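Long-range contacts in group II chitinase (Ostrinia furnacalis, PDB 6JAV), which probably hydrolyses chitin as an endochitinase, with this chain forming one glycoside hydrolase family 18 catalytic domain of a much longer multidomain protein: residues Ala168-Asn173 / Ile193-Tyr198; Asp205-His210 / Gly264-Val269; Ser254-Asn259 / Pro268-Gly273; Thr300-Pro305 / Tyr312-Asn317. One frame throughout, in Å; residues are numbered along the deposited sequence.

Contact 1 (Ala168-Asn173 / Ile193-Tyr198)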
loop_
_atom_site.group_PDB
_atom_site.type_symbol
_atom_site.label_atom_id
_atom_site.label_comp_id
_atom_site.label_asym_id
_atom_site.label_seq_id
_atom_site.Cartn_x
_atom_site.Cartn_y
_atom_site.Cartn_z
ATOM N N ALA A 168 -7.147 -2.929 -7.951
ATOM C CA ALA A 168 -7.533 -2.950 -6.548
ATOM C C ALA A 168 -6.316 -3.199 -5.681
ATOM O O ALA A 168 -5.406 -3.930 -6.077
ATOM C CB ALA A 168 -8.555 -4.077 -6.254
ATOM N N ALA A 169 -6.320 -2.604 -4.488
ATOM C CA ALA A 169 -5.356 -2.944 -3.450
ATOM C C ALA A 169 -6.023 -3.959 -2.549
ATOM O O ALA A 169 -7.175 -3.768 -2.150
ATOM C CB ALA A 169 -4.980 -1.703 -2.642
ATOM N N VAL A 170 -5.310 -5.037 -2.229
ATOM C CA VAL A 170 -5.932 -6.197 -1.594
ATOM C C VAL A 170 -5.114 -6.720 -0.407
ATOM O O VAL A 170 -3.900 -6.535 -0.305
ATOM C CB VAL A 170 -6.159 -7.336 -2.608
ATOM C CG1 VAL A 170 -7.070 -6.872 -3.763
ATOM C CG2 VAL A 170 -4.823 -7.858 -3.128
ATOM N N SER A 171 -5.814 -7.427 0.494
ATOM C CA SER A 171 -5.223 -7.951 1.713
ATOM C C SER A 171 -4.150 -9.006 1.433
ATOM O O SER A 171 -4.262 -9.782 0.481
ATOM C CB SER A 171 -6.326 -8.636 2.525
ATOM O OG SER A 171 -5.775 -9.268 3.684
ATOM N N PRO A 172 -3.134 -9.096 2.292
ATOM C CA PRO A 172 -2.177 -10.209 2.235
ATOM C C PRO A 172 -2.533 -11.371 3.152
ATOM O O PRO A 172 -1.775 -12.350 3.184
ATOM C CB PRO A 172 -0.897 -9.529 2.760
ATOM C CG PRO A 172 -1.417 -8.652 3.885
ATOM C CD PRO A 172 -2.739 -8.097 3.317
ATOM N N ASN A 173 -3.633 -11.266 3.897
ATOM C CA ASN A 173 -3.966 -12.183 4.991
ATOM C C ASN A 173 -4.837 -13.311 4.440
ATOM O O ASN A 173 -5.913 -13.051 3.904
ATOM C CB ASN A 173 -4.725 -11.361 6.030
ATOM C CG ASN A 173 -5.205 -12.159 7.222
ATOM O OD1 ASN A 173 -5.847 -13.190 7.082
ATOM N ND2 ASN A 173 -5.015 -11.594 8.407
ATOM N N ILE A 193 -3.568 -6.163 -9.568
ATOM C CA ILE A 193 -3.936 -6.384 -8.183
ATOM C C ILE A 193 -2.702 -6.012 -7.362
ATOM O O ILE A 193 -1.644 -6.633 -7.503
ATOM C CB ILE A 193 -4.339 -7.847 -7.978
ATOM C CG1 ILE A 193 -5.593 -8.125 -8.833
ATOM C CG2 ILE A 193 -4.598 -8.120 -6.534
ATOM C CD1 ILE A 193 -5.991 -9.615 -8.861
ATOM N N ALA A 194 -2.819 -4.950 -6.552
ATOM C CA ALA A 194 -1.706 -4.485 -5.726
ATOM C C ALA A 194 -1.850 -5.191 -4.380
ATOM O O ALA A 194 -2.706 -4.836 -3.557
ATOM C CB ALA A 194 -1.729 -2.958 -5.611
ATOM N N VAL A 195 -1.031 -6.214 -4.165
ATOM C CA VAL A 195 -1.129 -6.970 -2.925
ATOM C C VAL A 195 -0.388 -6.204 -1.828
ATOM O O VAL A 195 0.804 -5.891 -1.958
ATOM C CB VAL A 195 -0.583 -8.393 -3.079
ATOM C CG1 VAL A 195 -0.856 -9.182 -1.792
ATOM C CG2 VAL A 195 -1.252 -9.097 -4.273
ATOM N N MET A 196 -1.095 -5.899 -0.741
ATOM C CA MET A 196 -0.530 -5.083 0.335
ATOM C C MET A 196 0.265 -5.985 1.285
ATOM O O MET A 196 -0.144 -6.246 2.424
ATOM C CB MET A 196 -1.631 -4.318 1.046
ATOM C CG MET A 196 -2.227 -3.284 0.105
ATOM S SD MET A 196 -3.384 -2.181 0.911
ATOM C CE MET A 196 -4.561 -3.302 0.918
ATOM N N THR A 197 1.437 -6.426 0.784
ATOM C CA THR A 197 2.363 -7.330 1.491
ATOM C C THR A 197 3.131 -6.573 2.571
ATOM O O THR A 197 4.375 -6.512 2.577
ATOM C CB THR A 197 3.294 -8.049 0.503
ATOM O OG1 THR A 197 3.644 -7.151 -0.565
ATOM C CG2 THR A 197 2.597 -9.262 -0.133
ATOM N N TYR A 198 2.389 -5.999 3.508
ATOM C CA TYR A 198 2.948 -5.266 4.631
ATOM C C TYR A 198 1.871 -5.158 5.694
ATOM O O TYR A 198 0.733 -5.604 5.513
ATOM C CB TYR A 198 3.506 -3.885 4.212
ATOM C CG TYR A 198 2.609 -3.070 3.283
ATOM C CD1 TYR A 198 1.432 -2.514 3.735
ATOM C CD2 TYR A 198 2.956 -2.884 1.945
ATOM C CE1 TYR A 198 0.612 -1.765 2.867
ATOM C CE2 TYR A 198 2.144 -2.131 1.081
ATOM C CZ TYR A 198 0.995 -1.585 1.557
ATOM O OH TYR A 198 0.195 -0.844 0.708
#
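The ring of Pro-172 is set against the carbonyl oxygen of Met-196, with CB, CG and CD all gathered round that one atom and Pro-172 CG 3.1 Å from Met-196 O. The aromatic ring of Tyr-198 carries the carbonyl carbon of Met-196 over the centre of one face, so the peptide after Met-196 has a proline ring and a phenol ring as neighbours. Met-196 O is not left to carbon alone, because it accepts the backbone N-H of Tyr-198 in an inverse gamma turn centred on Thr-197.

Before these turns the chains run as parallel strands, their axes 4.7 Å apart at an angle of 28°. Ala-194 N donates to Ala-168 O (2.8 Å), Val-170 N to Ala-194 O (2.9 Å), and Met-196 N to Val-170 O (2.9 Å), the last nearly straight at 168°. Ala-169 and Ala-194 share one face, where the small alanine methyls let Met-196 lie close against the strand. There Met-196, bent at its last torsion (chi3 -77°), brings SD to 3.9 Å from Ala-169 CB and folds CE back beside Val-170 N and O. On the other face branched side chains pack closely: Val-170 CG2 lies 3.4 Å from Ile-193 CG2, tighter than usual, and also meets Val-195 CG2.

These are neighbouring strands of the family 18 TIM barrel. Strand 122-126 flanks 165-170, and strand 244-257 pairs with 192-195 on its other side; Met-344 of strand 342-346 touches Ala-194 and Met-196 on the alanine face, whereas helix 227-236 brings Trp-234 against Val-170 and Val-195.

Contact 2 (Asp205-His210 / Gly264-Val269)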
loop_
_atom_site.group_PDB
_atom_site.type_symbol
_atom_site.label_atom_id
_atom_site.label_comp_id
_atom_site.label_asym_id
_atom_site.label_seq_id
_atom_site.Cartn_x
_atom_site.Cartn_y
_atom_site.Cartn_z
ATOM N N ASP A 205 -0.521 -6.607 17.872
ATOM C CA ASP A 205 -0.130 -7.971 18.228
ATOM C C ASP A 205 0.285 -8.097 19.691
ATOM O O ASP A 205 0.414 -9.228 20.184
ATOM C CB ASP A 205 1.088 -8.420 17.411
ATOM C CG ASP A 205 0.784 -8.647 15.936
ATOM O OD1 ASP A 205 -0.328 -9.095 15.582
ATOM O OD2 ASP A 205 1.710 -8.404 15.139
ATOM N N LYS A 206 0.552 -6.975 20.367
ATOM C CA LYS A 206 1.058 -6.937 21.743
ATOM C C LYS A 206 2.452 -7.541 21.888
ATOM O O LYS A 206 2.891 -7.865 23.005
ATOM C CB LYS A 206 0.070 -7.548 22.751
ATOM C CG LYS A 206 -1.343 -6.980 22.654
ATOM C CD LYS A 206 -1.367 -5.476 22.774
ATOM C CE LYS A 206 -0.896 -5.028 24.148
ATOM N NZ LYS A 206 -0.214 -3.701 24.117
ATOM N N LYS A 207 3.176 -7.691 20.786
ATOM C CA LYS A 207 4.565 -8.113 20.835
ATOM C C LYS A 207 5.225 -7.619 19.558
ATOM O O LYS A 207 4.536 -7.278 18.592
ATOM C CB LYS A 207 4.700 -9.633 21.004
ATOM C CG LYS A 207 4.082 -10.453 19.884
ATOM C CD LYS A 207 4.241 -11.955 20.159
ATOM C CE LYS A 207 3.802 -12.791 18.974
ATOM N NZ LYS A 207 3.692 -14.219 19.385
ATOM N N THR A 208 6.555 -7.552 19.572
ATOM C CA THR A 208 7.275 -7.021 18.412
ATOM C C THR A 208 7.262 -8.013 17.258
ATOM O O THR A 208 7.224 -9.233 17.449
ATOM C CB THR A 208 8.723 -6.675 18.771
ATOM O OG1 THR A 208 9.398 -7.843 19.262
ATOM C CG2 THR A 208 8.759 -5.566 19.807
ATOM N N GLY A 209 7.291 -7.475 16.046
ATOM C CA GLY A 209 7.390 -8.294 14.849
ATOM C C GLY A 209 7.675 -7.385 13.676
ATOM O O GLY A 209 7.646 -6.152 13.801
ATOM N N HIS A 210 7.963 -8.003 12.533
ATOM C CA HIS A 210 8.339 -7.226 11.355
ATOM C C HIS A 210 7.127 -6.784 10.541
ATOM O O HIS A 210 6.258 -7.593 10.222
ATOM C CB HIS A 210 9.310 -7.979 10.451
ATOM C CG HIS A 210 10.117 -7.052 9.623
ATOM N ND1 HIS A 210 9.636 -6.480 8.457
ATOM C CD2 HIS A 210 11.340 -6.515 9.833
ATOM C CE1 HIS A 210 10.543 -5.652 7.974
ATOM N NE2 HIS A 210 11.588 -5.649 8.797
ATOM N N GLY A 264 14.485 -8.216 21.156
ATOM C CA GLY A 264 14.398 -8.982 19.931
ATOM C C GLY A 264 12.993 -9.031 19.352
ATOM O O GLY A 264 12.136 -8.188 19.639
ATOM N N LEU A 265 12.769 -10.052 18.519
ATOM C CA LEU A 265 11.458 -10.312 17.940
ATOM C C LEU A 265 10.564 -10.976 18.976
ATOM O O LEU A 265 11.044 -11.665 19.881
ATOM C CB LEU A 265 11.588 -11.264 16.748
ATOM C CG LEU A 265 12.280 -10.790 15.472
ATOM C CD1 LEU A 265 12.403 -11.962 14.496
ATOM C CD2 LEU A 265 11.522 -9.612 14.844
ATOM N N ASN A 266 9.257 -10.757 18.844
ATOM C CA ASN A 266 8.231 -11.443 19.630
ATOM C C ASN A 266 8.279 -11.122 21.126
ATOM O O ASN A 266 7.791 -11.912 21.945
ATOM C CB ASN A 266 8.229 -12.955 19.377
ATOM C CG ASN A 266 8.078 -13.286 17.908
ATOM O OD1 ASN A 266 7.147 -12.817 17.255
ATOM N ND2 ASN A 266 9.002 -14.064 17.373
ATOM N N ILE A 267 8.831 -9.976 21.505
ATOM C CA ILE A 267 8.903 -9.566 22.912
ATOM C C ILE A 267 7.687 -8.725 23.280
ATOM O O ILE A 267 7.125 -8.035 22.413
ATOM C CB ILE A 267 10.207 -8.811 23.223
ATOM C CG1 ILE A 267 10.216 -7.436 22.541
ATOM C CG2 ILE A 267 11.438 -9.633 22.820
ATOM C CD1 ILE A 267 11.408 -6.615 22.886
ATOM N N PRO A 268 7.261 -8.723 24.550
ATOM C CA PRO A 268 6.022 -8.029 24.921
ATOM C C PRO A 268 6.069 -6.526 24.684
ATOM O O PRO A 268 7.084 -5.860 24.909
ATOM C CB PRO A 268 5.866 -8.354 26.416
ATOM C CG PRO A 268 6.553 -9.658 26.562
ATOM C CD PRO A 268 7.742 -9.595 25.643
ATOM N N VAL A 269 4.925 -5.998 24.267
ATOM C CA VAL A 269 4.765 -4.601 23.899
ATOM C C VAL A 269 3.554 -4.043 24.630
ATOM O O VAL A 269 2.517 -4.708 24.729
ATOM C CB VAL A 269 4.588 -4.509 22.365
ATOM C CG1 VAL A 269 3.813 -3.251 21.966
ATOM C CG2 VAL A 269 5.955 -4.603 21.689
#
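Thr-208 meets the 264-269 loop through both its backbone and its hydroxyl. The backbone bonds come first: Thr-208 N donates to Ile-267 O (2.9 Å), and Thr-208 O accepts from Asn-266 N (2.9 Å). Two residues beyond Ile-267, Val-269 N donates to Lys-206 O from well above the carbonyl plane.

Among side-chain bonds, the threonine hydroxyl works both ways. OG1 donates to a lone pair of Gly-264 O (2.8 Å) and accepts Ile-267 N (3.1 Å), because chi1 of 59° holds it between the backbone N and the carbonyl carbon. Lys-206 curls through three bent torsions, so that NZ bonds Val-269 O at 3.0 Å. Lys-207, extended instead, passes CD and CE across Asn-266 at a slant, while its NZ goes on to a salt bridge with Asp-221. Asparagine suits position 266, where phi is positive (65°).

Apolar contact falls to the methyl of Thr-208: its CG2 sits 3.5 Å from Val-269 CG2 and close to Ile-267 CG1. A single backbone bridge, Lys-207 with Pro-268, joins the loops, short of a regular ladder. Ile-257 of strand 244-257 touches Thr-208, Ile-267 and Val-269, and Trp-319 of strand 318-321 lies against Thr-208 and Leu-265.

Contact 3 (Ser254-Asn259 / Pro268-Gly273). Unlike the reference sequence in segment 254-259: Glu-258 (reference Gly), Asn-259 (reference Asp).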
loop_
_atom_site.group_PDB
_atom_site.type_symbol
_atom_site.label_atom_id
_atom_site.label_comp_id
_atom_site.label_asym_id
_atom_site.label_seq_id
_atom_site.Cartn_x
_atom_site.Cartn_y
_atom_site.Cartn_z
ATOM N N SER A 254 6.068 0.803 14.651
ATOM C CA SER A 254 6.804 1.087 15.876
ATOM C C SER A 254 6.041 0.599 17.097
ATOM O O SER A 254 4.815 0.474 17.090
ATOM C CB SER A 254 7.070 2.587 16.012
ATOM O OG SER A 254 5.851 3.230 16.272
ATOM N N PHE A 255 6.802 0.338 18.157
ATOM C CA PHE A 255 6.287 -0.337 19.343
ATOM C C PHE A 255 6.954 0.261 20.577
ATOM O O PHE A 255 8.134 0.617 20.538
ATOM C CB PHE A 255 6.657 -1.837 19.342
ATOM C CG PHE A 255 6.203 -2.627 18.120
ATOM C CD1 PHE A 255 6.890 -2.520 16.913
ATOM C CD2 PHE A 255 5.160 -3.542 18.211
ATOM C CE1 PHE A 255 6.512 -3.256 15.801
ATOM C CE2 PHE A 255 4.780 -4.292 17.094
ATOM C CZ PHE A 255 5.468 -4.162 15.902
ATOM N N THR A 256 6.188 0.363 21.670
ATOM C CA THR A 256 6.744 0.645 22.998
ATOM C C THR A 256 6.896 -0.690 23.719
ATOM O O THR A 256 5.901 -1.369 23.995
ATOM C CB THR A 256 5.850 1.620 23.766
ATOM O OG1 THR A 256 5.838 2.897 23.099
ATOM C CG2 THR A 256 6.406 1.842 25.191
ATOM N N ILE A 257 8.132 -1.091 23.954
ATOM C CA ILE A 257 8.395 -2.404 24.537
ATOM C C ILE A 257 8.292 -2.320 26.050
ATOM O O ILE A 257 8.611 -1.297 26.666
ATOM C CB ILE A 257 9.727 -3.022 24.070
ATOM C CG1 ILE A 257 10.894 -2.095 24.373
ATOM C CG2 ILE A 257 9.659 -3.323 22.570
ATOM C CD1 ILE A 257 12.251 -2.685 24.036
ATOM N N GLU A 258 7.817 -3.419 26.647
ATOM C CA GLU A 258 7.586 -3.454 28.088
ATOM C C GLU A 258 8.873 -3.358 28.881
ATOM O O GLU A 258 8.840 -2.938 30.043
ATOM C CB GLU A 258 6.876 -4.748 28.471
ATOM C CG GLU A 258 5.390 -4.730 28.210
ATOM C CD GLU A 258 4.687 -5.903 28.856
ATOM O OE1 GLU A 258 5.377 -6.731 29.491
ATOM O OE2 GLU A 258 3.449 -6.001 28.715
ATOM N N ASN A 259 10.001 -3.715 28.281
ATOM C CA ASN A 259 11.226 -3.919 29.044
ATOM C C ASN A 259 12.403 -3.603 28.131
ATOM O O ASN A 259 12.625 -4.312 27.145
ATOM C CB ASN A 259 11.278 -5.366 29.520
ATOM C CG ASN A 259 12.146 -5.545 30.726
ATOM O OD1 ASN A 259 11.772 -5.157 31.832
ATOM N ND2 ASN A 259 13.314 -6.149 30.531
ATOM N N PRO A 268 7.261 -8.723 24.550
ATOM C CA PRO A 268 6.022 -8.029 24.921
ATOM C C PRO A 268 6.069 -6.526 24.684
ATOM O O PRO A 268 7.084 -5.860 24.909
ATOM C CB PRO A 268 5.866 -8.354 26.416
ATOM C CG PRO A 268 6.553 -9.658 26.562
ATOM C CD PRO A 268 7.742 -9.595 25.643
ATOM N N VAL A 269 4.925 -5.998 24.267
ATOM C CA VAL A 269 4.765 -4.601 23.899
ATOM C C VAL A 269 3.554 -4.043 24.630
ATOM O O VAL A 269 2.517 -4.708 24.729
ATOM C CB VAL A 269 4.588 -4.509 22.365
ATOM C CG1 VAL A 269 3.813 -3.251 21.966
ATOM C CG2 VAL A 269 5.955 -4.603 21.689
ATOM N N SER A 270 3.684 -2.823 25.148
ATOM C CA SER A 270 2.604 -2.184 25.883
ATOM C C SER A 270 1.753 -1.241 25.043
ATOM O O SER A 270 0.599 -0.995 25.407
ATOM C CB SER A 270 3.155 -1.431 27.102
ATOM O OG SER A 270 4.019 -0.381 26.714
ATOM N N ASP A 271 2.279 -0.712 23.939
ATOM C CA ASP A 271 1.569 0.276 23.134
ATOM C C ASP A 271 2.330 0.421 21.824
ATOM O O ASP A 271 3.433 -0.110 21.661
ATOM C CB ASP A 271 1.533 1.630 23.852
ATOM C CG ASP A 271 0.399 2.528 23.383
ATOM O OD1 ASP A 271 -0.341 2.159 22.443
ATOM O OD2 ASP A 271 0.255 3.629 23.963
ATOM N N GLY A 272 1.730 1.168 20.896
ATOM C CA GLY A 272 2.479 1.650 19.752
ATOM C C GLY A 272 3.658 2.508 20.175
ATOM O O GLY A 272 3.741 3.004 21.299
ATOM N N GLY A 273 4.594 2.686 19.248
ATOM C CA GLY A 273 5.714 3.566 19.510
ATOM C C GLY A 273 5.304 5.025 19.528
ATOM O O GLY A 273 4.265 5.432 18.997
HETATM O O HOH W 1 2.302 -7.098 26.368
#
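Thr-256 turns OG1 to the side of its backbone N (chi1 -65°), bringing the hydroxyl within 2.8 Å of Gly-272 O, to which it donates from above the carbonyl plane. Thr-256 OG1 is also hydrogen-bonded to Gln-318 NE2. In Phe-255 a similar rotation (chi1 -56°) sets the CD2 edge of the ring beside Val-269, whose CG1 lies at the ring edge, in its plane, while CG2 is 3.7 Å from Phe-255 CB. Ile-257 CG2 touches the same CG2 methyl.

The backbones pair antiparallel: Thr-256 N donates to Asp-271 O (2.8 Å), and Ser-270 N to Thr-256 O (2.9 Å). Further along, Glu-258 N makes an almost straight bond to Pro-268 O (3.1 Å). The extended glutamate chain crosses the proline at about a right angle, with OE1 3.5 Å from Pro-268 CB, and a water bridges OE2 to Val-269 O. At the far end Gly-273, with no side chain, lets its backbone come close, Gly-273 N donating to Ser-254 O (3.1 Å).

Thr-256 pairs with Asp-271 but Ile-257 with Val-269, leaving Ser-270 as the extra residue of a beta bulge. This bulged pairing lies in what is probably the alpha+beta insertion domain common in family 18 chitinases.

Contact 4 (Thr300-Pro305 / Tyr312-Asn317); sequences TVVKDP and YAYKGN
Val-302 lies over one face of the Tyr-312 ring, its CB 3.7 Å from the ring centroid, in a CH-pi contact. Over that same face its methyls reach the phenol end, with Val-302 CG1 3.4 Å from Tyr-312 OH. One pair along, Thr-300 CB covers a face of the Tyr-314 ring in the same manner, 4.0 Å from the centroid, while Val-302 CG2 meets that ring at its edge. Both tyrosines place CG between the backbone N and the carbonyl carbon (chi1 62° and 63°), which lays each ring over the opposite strand beside its partner. Beta-branched residues fit here, since they favour strands and offer a compact carbon surface to an aromatic face.

The backbones hold these pairs in register. Val-302 and Tyr-312 exchange two bonds, from Val-302 N to Tyr-312 O (2.8 Å) and from Tyr-312 N to Val-302 O (3.1 Å); Thr-300 and Tyr-314 do likewise. Between them Val-301 and Ala-313 form the non-hydrogen-bonded pair, facing Ile-294 of helix 287-296. A water links Thr-300 OG1 to Tyr-314 O.

Further out, Trp-319 stacks on Tyr-312 and His-263 on Tyr-314. Paired in this way, strands 300-302 and 312-315 make an antiparallel beta hairpin at the protein surface.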
loop_
_atom_site.group_PDB
_atom_site.type_symbol
_atom_site.label_atom_id
_atom_site.label_comp_id
_atom_site.label_asym_id
_atom_site.label_seq_id
_atom_site.Cartn_x
_atom_site.Cartn_y
_atom_site.Cartn_z
ATOM N N THR A 300 20.013 1.238 17.665
ATOM C CA THR A 300 20.765 0.038 17.310
ATOM C C THR A 300 19.969 -0.753 16.275
ATOM O O THR A 300 18.770 -0.960 16.456
ATOM C CB THR A 300 20.951 -0.815 18.562
ATOM O OG1 THR A 300 21.624 -0.040 19.568
ATOM C CG2 THR A 300 21.775 -2.043 18.236
ATOM N N VAL A 301 20.641 -1.204 15.219
ATOM C CA VAL A 301 20.002 -1.901 14.101
ATOM C C VAL A 301 20.338 -3.384 14.184
ATOM O O VAL A 301 21.504 -3.744 14.379
ATOM C CB VAL A 301 20.473 -1.322 12.762
ATOM C CG1 VAL A 301 19.854 -2.090 11.614
ATOM C CG2 VAL A 301 20.127 0.165 12.700
ATOM N N VAL A 302 19.330 -4.242 14.028
ATOM C CA VAL A 302 19.539 -5.690 13.940
ATOM C C VAL A 302 19.055 -6.148 12.567
ATOM O O VAL A 302 17.877 -5.957 12.231
ATOM C CB VAL A 302 18.796 -6.442 15.048
ATOM C CG1 VAL A 302 18.971 -7.967 14.894
ATOM C CG2 VAL A 302 19.243 -5.958 16.444
ATOM N N LYS A 303 19.947 -6.758 11.785
ATOM C CA LYS A 303 19.604 -7.297 10.470
ATOM C C LYS A 303 19.459 -8.810 10.545
ATOM O O LYS A 303 19.977 -9.460 11.456
ATOM C CB LYS A 303 20.656 -6.920 9.435
ATOM C CG LYS A 303 20.782 -5.401 9.285
ATOM C CD LYS A 303 21.650 -5.021 8.101
ATOM C CE LYS A 303 20.841 -5.046 6.818
ATOM N NZ LYS A 303 21.375 -4.137 5.744
ATOM N N ASP A 304 18.702 -9.359 9.596
ATOM C CA ASP A 304 18.575 -10.808 9.464
ATOM C C ASP A 304 19.604 -11.283 8.450
ATOM O O ASP A 304 19.491 -10.951 7.266
ATOM C CB ASP A 304 17.168 -11.172 9.009
ATOM C CG ASP A 304 16.995 -12.653 8.752
ATOM O OD1 ASP A 304 17.901 -13.448 9.081
ATOM O OD2 ASP A 304 15.940 -13.037 8.186
ATOM N N PRO A 305 20.615 -12.052 8.860
ATOM C CA PRO A 305 21.645 -12.491 7.909
ATOM C C PRO A 305 21.118 -13.385 6.798
ATOM O O PRO A 305 21.733 -13.443 5.726
ATOM C CB PRO A 305 22.648 -13.230 8.813
ATOM C CG PRO A 305 21.808 -13.723 9.959
ATOM C CD PRO A 305 20.796 -12.611 10.207
ATOM N N TYR A 312 15.239 -4.414 12.139
ATOM C CA TYR A 312 14.553 -3.622 13.149
ATOM C C TYR A 312 15.586 -2.765 13.867
ATOM O O TYR A 312 16.790 -2.998 13.757
ATOM C CB TYR A 312 13.714 -4.463 14.118
ATOM C CG TYR A 312 14.494 -5.463 14.953
ATOM C CD1 TYR A 312 15.053 -5.080 16.167
ATOM C CD2 TYR A 312 14.628 -6.789 14.545
ATOM C CE1 TYR A 312 15.742 -6.000 16.953
ATOM C CE2 TYR A 312 15.328 -7.720 15.340
ATOM C CZ TYR A 312 15.871 -7.305 16.523
ATOM O OH TYR A 312 16.570 -8.201 17.319
ATOM N N ALA A 313 15.107 -1.733 14.541
ATOM C CA ALA A 313 15.997 -0.816 15.258
ATOM C C ALA A 313 15.363 -0.417 16.581
ATOM O O ALA A 313 14.140 -0.335 16.702
ATOM C CB ALA A 313 16.307 0.431 14.413
ATOM N N TYR A 314 16.205 -0.128 17.590
ATOM C CA TYR A 314 15.634 0.159 18.899
ATOM C C TYR A 314 16.512 1.124 19.684
ATOM O O TYR A 314 17.710 1.257 19.430
ATOM C CB TYR A 314 15.379 -1.118 19.721
ATOM C CG TYR A 314 16.655 -1.880 20.035
ATOM C CD1 TYR A 314 17.183 -2.812 19.142
ATOM C CD2 TYR A 314 17.356 -1.626 21.213
ATOM C CE1 TYR A 314 18.362 -3.486 19.417
ATOM C CE2 TYR A 314 18.520 -2.297 21.497
ATOM C CZ TYR A 314 19.024 -3.218 20.605
ATOM O OH TYR A 314 20.199 -3.870 20.907
ATOM N N LYS A 315 15.872 1.813 20.624
ATOM C CA LYS A 315 16.587 2.635 21.596
ATOM C C LYS A 315 15.675 2.809 22.796
ATOM O O LYS A 315 14.508 3.184 22.651
ATOM C CB LYS A 315 16.971 3.995 21.011
ATOM C CG LYS A 315 17.799 4.817 22.008
ATOM C CD LYS A 315 18.297 6.091 21.414
ATOM C CE LYS A 315 19.214 6.810 22.398
ATOM N NZ LYS A 315 19.524 8.188 21.912
ATOM N N GLY A 316 16.201 2.512 23.980
ATOM C CA GLY A 316 15.363 2.606 25.163
ATOM C C GLY A 316 14.203 1.647 25.035
ATOM O O GLY A 316 14.377 0.473 24.694
ATOM N N ASN A 317 12.989 2.156 25.246
ATOM C CA ASN A 317 11.792 1.336 25.119
ATOM C C ASN A 317 11.087 1.507 23.768
ATOM O O ASN A 317 9.917 1.143 23.647
ATOM C CB ASN A 317 10.834 1.559 26.298
ATOM C CG ASN A 317 10.095 2.890 26.238
ATOM O OD1 ASN A 317 10.396 3.766 25.422
ATOM N ND2 ASN A 317 9.112 3.045 27.116
HETATM O O HOH W 2 20.155 1.523 21.037
#

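Contact 1 belongs to the barrel, its centre about 7 Å from that of the chain; the other three cluster with centres about 22 to 24 Å from it. Contacts 2 and 3 share Pro-268 and Val-269, and their centres are only about 8 Å apart. Contact 4 joins contact 3 through a probable hydrogen bond from Ile-257 N to Asn-317 O (2.9 Å), and contact 2 where Gly-264 packs on Tyr-312. The side chains of Tyr-198, Asp-271 and Lys-206 lie about 7, 9 and 10 Å from the bound inhibitor. Contacts 1, 2 and 3 thus come near its pocket without forming the wall, which includes Trp-16, Trp-86, Asp-199 and Trp-204.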